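Side-chain contacts in H/ACA ribonucleoprotein complex non-core subunit NAF1 (Saccharomyces cerevisiae, PDB 2V3M), which binds RNA and is required for maturation of box H/ACA snoRNPs and for ribosome biogenesis, leaving the complex when GAR1 replaces it: residues A[60-65]-A[71-76]; A[67-72]-A[98-103]. One frame throughout, in Å; residues are numbered along the deposited sequence.

Both interactions lie in the domain of NAF1 that resembles the core of GAR1, and their centres are about 11 Å apart. Interaction 1 pairs the two strands of a hairpin. Interaction 2 sets the loop and second strand of that hairpin against helix 95-102. They share Ile-71 and Gly-72. Ile-71 meets Phe-63 and Leu-65 in interaction 1 and Leu-101 in interaction 2. The two contacts also touch directly, with Leu-65 CD2 3.6 Å from Leu-101 CD2. Leu-65, Ile-71 and Leu-101 thus form one apolar cluster, and Ile-44 of strand 43-48 adjoins both Ile-71 and Leu-101. Part of the hairpin and the helix fall in the region assigned to RNA binding.

Interaction 1 (A[60-65]-A[71-76]); sequences GSIFCL and IGMLTE
Phe-63 meets Gly-72 and Leu-74 with the edge of its ring. Gly-72 O lies near the ring plane, 3.5 Å from Phe-63 CD1, and Leu-74 CB sits 3.8 Å from Phe-63 CE1. CG of Phe-63 is anti to its carbonyl carbon (chi1 -67°), which carries the ring along towards Leu-74. Beyond Phe-63, Leu-65 CD1 reaches Ile-71 CD1 at 3.5 Å, the two side chains crossing at about a right angle. On the face of the sheet opposite Phe-63, Ile-62 CD1 touches the selenium of Met-73, a selenomethionine whose chain is bent.

Strands 62-65 and 71-73 run antiparallel, their directions 171° apart. Phe-63 N gives a nearly straight bond to Gly-72 O, 2.9 Å long. Phe-63 O takes Ile-71 N at 2.8 Å and, weakly, Gly-72 N. Two residues thus face one, which is a classic beta bulge. Leu-74 N continues the pairing to Ser-61 O at 3.3 Å.

Further out, Ile-62 and Cys-64 bond by their backbones to strand 108-112. Ile-88 and Ile-46 touch Phe-63, and Ile-44 and Ile-46 touch Ile-71. Ser-61 OG is held by Lys-58 N. The backbone N and O of Phe-63 are therefore satisfied across the hairpin, while its ring packs among apolar side chains.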
# COMPACT_ATOMS: atom_id res chain seq x y z
N GLY A 60 -18.31 -2.30 -4.28
CA GLY A 60 -19.15 -1.19 -3.83
C GLY A 60 -19.45 -1.19 -2.31
O GLY A 60 -20.43 -0.59 -1.84
N SER A 61 -18.60 -1.86 -1.53
CA SER A 61 -18.84 -1.91 -0.06
C SER A 61 -18.17 -0.66 0.42
O SER A 61 -17.06 -0.34 -0.14
CB SER A 61 -18.07 -3.12 0.55
OG SER A 61 -17.79 -4.16 -0.45
N ILE A 62 -18.76 0.01 1.42
CA ILE A 62 -18.13 1.25 1.95
C ILE A 62 -17.40 1.05 3.26
O ILE A 62 -18.01 0.56 4.24
CB ILE A 62 -19.12 2.30 2.33
CG1 ILE A 62 -20.31 2.51 1.35
CG2 ILE A 62 -18.40 3.57 2.65
CD1 ILE A 62 -20.15 2.05 -0.05
N PHE A 63 -16.13 1.46 3.31
CA PHE A 63 -15.32 1.42 4.50
C PHE A 63 -15.50 2.71 5.29
O PHE A 63 -15.66 3.78 4.68
CB PHE A 63 -13.90 1.26 4.06
CG PHE A 63 -13.63 -0.03 3.41
CD1 PHE A 63 -13.89 -0.21 2.06
CD2 PHE A 63 -13.04 -1.09 4.11
CE1 PHE A 63 -13.60 -1.46 1.45
CE2 PHE A 63 -12.77 -2.30 3.51
CZ PHE A 63 -13.05 -2.50 2.21
N CYS A 64 -15.41 2.60 6.61
CA CYS A 64 -15.40 3.75 7.54
C CYS A 64 -14.60 3.43 8.79
O CYS A 64 -14.25 2.31 8.99
CB CYS A 64 -16.82 4.09 7.98
SG CYS A 64 -17.75 2.70 8.85
N LEU A 65 -14.31 4.42 9.61
CA LEU A 65 -13.65 4.21 10.86
C LEU A 65 -14.75 3.85 11.84
O LEU A 65 -15.87 3.87 11.45
CB LEU A 65 -12.87 5.48 11.23
CG LEU A 65 -11.44 5.62 10.63
CD1 LEU A 65 -11.03 4.48 9.74
CD2 LEU A 65 -11.28 6.92 9.96
N ILE A 71 -14.46 6.34 4.76
CA ILE A 71 -13.24 6.22 4.02
C ILE A 71 -13.48 6.23 2.51
O ILE A 71 -13.09 7.10 1.72
CB ILE A 71 -12.51 5.02 4.35
CG1 ILE A 71 -12.08 5.07 5.84
CG2 ILE A 71 -11.33 4.96 3.34
CD1 ILE A 71 -11.29 3.90 6.30
N GLY A 72 -14.20 5.23 2.08
CA GLY A 72 -14.62 5.26 0.67
C GLY A 72 -14.87 3.82 0.18
O GLY A 72 -15.14 2.86 0.92
N MSE A 73 -14.82 3.67 -1.13
CA MSE A 73 -15.40 2.45 -1.70
C MSE A 73 -14.30 1.58 -2.18
O MSE A 73 -13.25 2.07 -2.65
CB MSE A 73 -16.11 2.82 -2.89
CG MSE A 73 -17.07 1.81 -3.19
SE MSE A 73 -18.33 3.17 -2.85
CE MSE A 73 -19.68 3.04 -4.14
N LEU A 74 -14.50 0.28 -2.10
CA LEU A 74 -13.39 -0.66 -2.44
C LEU A 74 -12.89 -0.53 -3.87
O LEU A 74 -13.64 -0.44 -4.84
CB LEU A 74 -13.86 -2.09 -2.32
CG LEU A 74 -12.83 -3.16 -2.67
CD1 LEU A 74 -11.76 -3.14 -1.60
CD2 LEU A 74 -13.40 -4.48 -2.57
N THR A 75 -11.61 -0.52 -4.08
CA THR A 75 -11.17 -0.24 -5.43
C THR A 75 -10.44 -1.45 -5.90
O THR A 75 -10.59 -1.91 -7.00
CB THR A 75 -10.12 0.86 -5.51
OG1 THR A 75 -10.62 2.07 -4.94
CG2 THR A 75 -9.77 1.18 -6.96
N GLU A 76 -9.58 -1.95 -5.03
CA GLU A 76 -8.89 -3.17 -5.33
C GLU A 76 -8.55 -4.04 -4.12
O GLU A 76 -8.18 -3.55 -3.01
CB GLU A 76 -7.61 -2.83 -6.00
CG GLU A 76 -6.84 -3.97 -6.48
CD GLU A 76 -5.40 -3.59 -7.00
OE1 GLU A 76 -4.94 -2.44 -6.87
OE2 GLU A 76 -4.64 -4.43 -7.54

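Interaction 2 (A[67-72]-A[98-103]); sequences DRTLIG and FDELKV
Leu-101 crosses Ile-71 at a slant, and its two methyls meet different branches of the isoleucine. Leu-101 CD1 lies 3.9 Å from Ile-71 CG2. Leu-101 CD2 lies 4.2 Å from Ile-71 CG1. CG of Leu-101 is anti to its carbonyl carbon (chi1 -60°), and the fork of the side chain points from the helix to the strand.

Thr-69 and Glu-100 approach from opposite directions. The methyl of Thr-69 is the part that faces the helix, since CG2 stands anti to the backbone N. Thr-69 CG2 comes 4.1 Å from Glu-100 OE1 and also lies near Leu-101. No hydrogen bond crosses between 67-72 and 98-103, so the contact rests on side-chain packing.

The segment 67-72 ends the hairpin loop and enters strand 70-73, an outermost strand, within this chain, of the antiparallel sheet in this GAR1-like domain. Helix 95-102 lies beside it. The loop has its own brace, an Asx turn. Asp-67 OD1 accepts from Thr-69 N at 3.1 Å and from Thr-69 OG1 at 2.8 Å. Both donors come from the same face of the carboxylate, well above its plane. With a valine in place of Thr-69 the hydroxyl is gone, and Asp-67 OD1 would probably keep only the backbone N of the turn as its donor.

Arg-104, in the loop that follows 98-103, makes a salt bridge with Asp-67 OD2. It is also weakly paired with Glu-100 OE1. Asp-67 OD2 and Glu-100 OE1 are 5.7 Å apart, and Arg-104 probably offsets their like charges. Deeper in, Ile-44 of strand 43-48 packs on Leu-101.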
# COMPACT_ATOMS: atom_id res chain seq x y z
N ASP A 67 -15.75 5.79 14.17
CA ASP A 67 -16.63 6.94 14.47
C ASP A 67 -17.50 7.25 13.26
O ASP A 67 -18.08 8.32 13.13
CB ASP A 67 -15.86 8.17 14.87
CG ASP A 67 -14.85 8.63 13.82
OD1 ASP A 67 -14.71 7.94 12.79
OD2 ASP A 67 -14.17 9.67 14.06
N ARG A 68 -17.58 6.31 12.35
CA ARG A 68 -18.32 6.51 11.13
C ARG A 68 -17.79 7.58 10.14
O ARG A 68 -18.50 8.06 9.27
CB ARG A 68 -19.79 6.69 11.43
CG ARG A 68 -20.49 5.41 11.76
CD ARG A 68 -21.66 5.63 12.63
NE ARG A 68 -21.87 4.48 13.51
CZ ARG A 68 -22.62 3.42 13.22
NH1 ARG A 68 -23.19 3.33 12.02
NH2 ARG A 68 -22.78 2.40 14.08
N THR A 69 -16.51 7.90 10.28
CA THR A 69 -15.83 8.71 9.33
C THR A 69 -15.72 7.84 8.09
O THR A 69 -15.17 6.75 8.11
CB THR A 69 -14.44 9.13 9.80
OG1 THR A 69 -14.57 10.03 10.91
CG2 THR A 69 -13.75 9.84 8.68
N LEU A 70 -16.30 8.31 7.01
CA LEU A 70 -16.35 7.56 5.79
C LEU A 70 -15.01 7.55 5.05
O LEU A 70 -14.50 8.66 4.72
CB LEU A 70 -17.38 8.22 4.92
CG LEU A 70 -17.15 7.91 3.41
CD1 LEU A 70 -17.81 6.59 3.11
CD2 LEU A 70 -17.64 9.00 2.35
N ILE A 71 -14.46 6.34 4.76
CA ILE A 71 -13.24 6.22 4.02
C ILE A 71 -13.48 6.23 2.51
O ILE A 71 -13.09 7.10 1.72
CB ILE A 71 -12.51 5.02 4.35
CG1 ILE A 71 -12.08 5.07 5.84
CG2 ILE A 71 -11.33 4.96 3.34
CD1 ILE A 71 -11.29 3.90 6.30
N GLY A 72 -14.20 5.23 2.08
CA GLY A 72 -14.62 5.26 0.67
C GLY A 72 -14.87 3.82 0.18
O GLY A 72 -15.14 2.86 0.92
N PHE A 98 -8.40 12.56 2.60
CA PHE A 98 -7.12 11.87 2.51
C PHE A 98 -6.15 12.29 3.61
O PHE A 98 -5.65 11.43 4.30
CB PHE A 98 -6.48 12.05 1.11
CG PHE A 98 -5.11 11.40 0.97
CD1 PHE A 98 -5.01 10.04 0.75
CD2 PHE A 98 -3.94 12.15 1.14
CE1 PHE A 98 -3.79 9.45 0.66
CE2 PHE A 98 -2.69 11.54 1.06
CZ PHE A 98 -2.61 10.20 0.81
N ASP A 99 -5.91 13.58 3.74
CA ASP A 99 -5.07 14.14 4.80
C ASP A 99 -5.51 13.82 6.21
O ASP A 99 -4.69 13.60 7.11
CB ASP A 99 -4.94 15.67 4.60
CG ASP A 99 -4.14 16.02 3.31
OD1 ASP A 99 -3.23 15.21 2.90
OD2 ASP A 99 -4.43 17.08 2.69
N GLU A 100 -6.82 13.75 6.38
CA GLU A 100 -7.38 13.37 7.65
C GLU A 100 -7.16 11.91 7.95
O GLU A 100 -6.89 11.53 9.06
CB GLU A 100 -8.84 13.73 7.73
CG GLU A 100 -9.38 13.64 9.18
CD GLU A 100 -10.98 13.53 9.28
OE1 GLU A 100 -11.43 12.87 10.28
OE2 GLU A 100 -11.75 14.05 8.38
N LEU A 101 -7.25 11.06 6.95
CA LEU A 101 -7.02 9.65 7.17
C LEU A 101 -5.56 9.34 7.31
O LEU A 101 -5.24 8.60 8.21
CB LEU A 101 -7.62 8.87 6.05
CG LEU A 101 -9.14 9.03 5.84
CD1 LEU A 101 -9.52 8.22 4.56
CD2 LEU A 101 -10.06 8.53 7.01
N LYS A 102 -4.70 9.89 6.44
CA LYS A 102 -3.24 9.88 6.55
C LYS A 102 -2.80 9.90 8.03
O LYS A 102 -1.96 9.12 8.48
CB LYS A 102 -2.70 11.14 5.82
CG LYS A 102 -1.13 11.43 5.89
CD LYS A 102 -0.49 10.84 4.64
CE LYS A 102 1.04 10.80 4.57
NZ LYS A 102 1.50 10.77 3.10
N VAL A 103 -3.38 10.80 8.77
CA VAL A 103 -3.02 11.04 10.12
C VAL A 103 -3.67 10.03 11.13
O VAL A 103 -3.35 10.00 12.33
CB VAL A 103 -3.46 12.46 10.36
CG1 VAL A 103 -4.05 12.66 11.77
CG2 VAL A 103 -2.33 13.33 10.05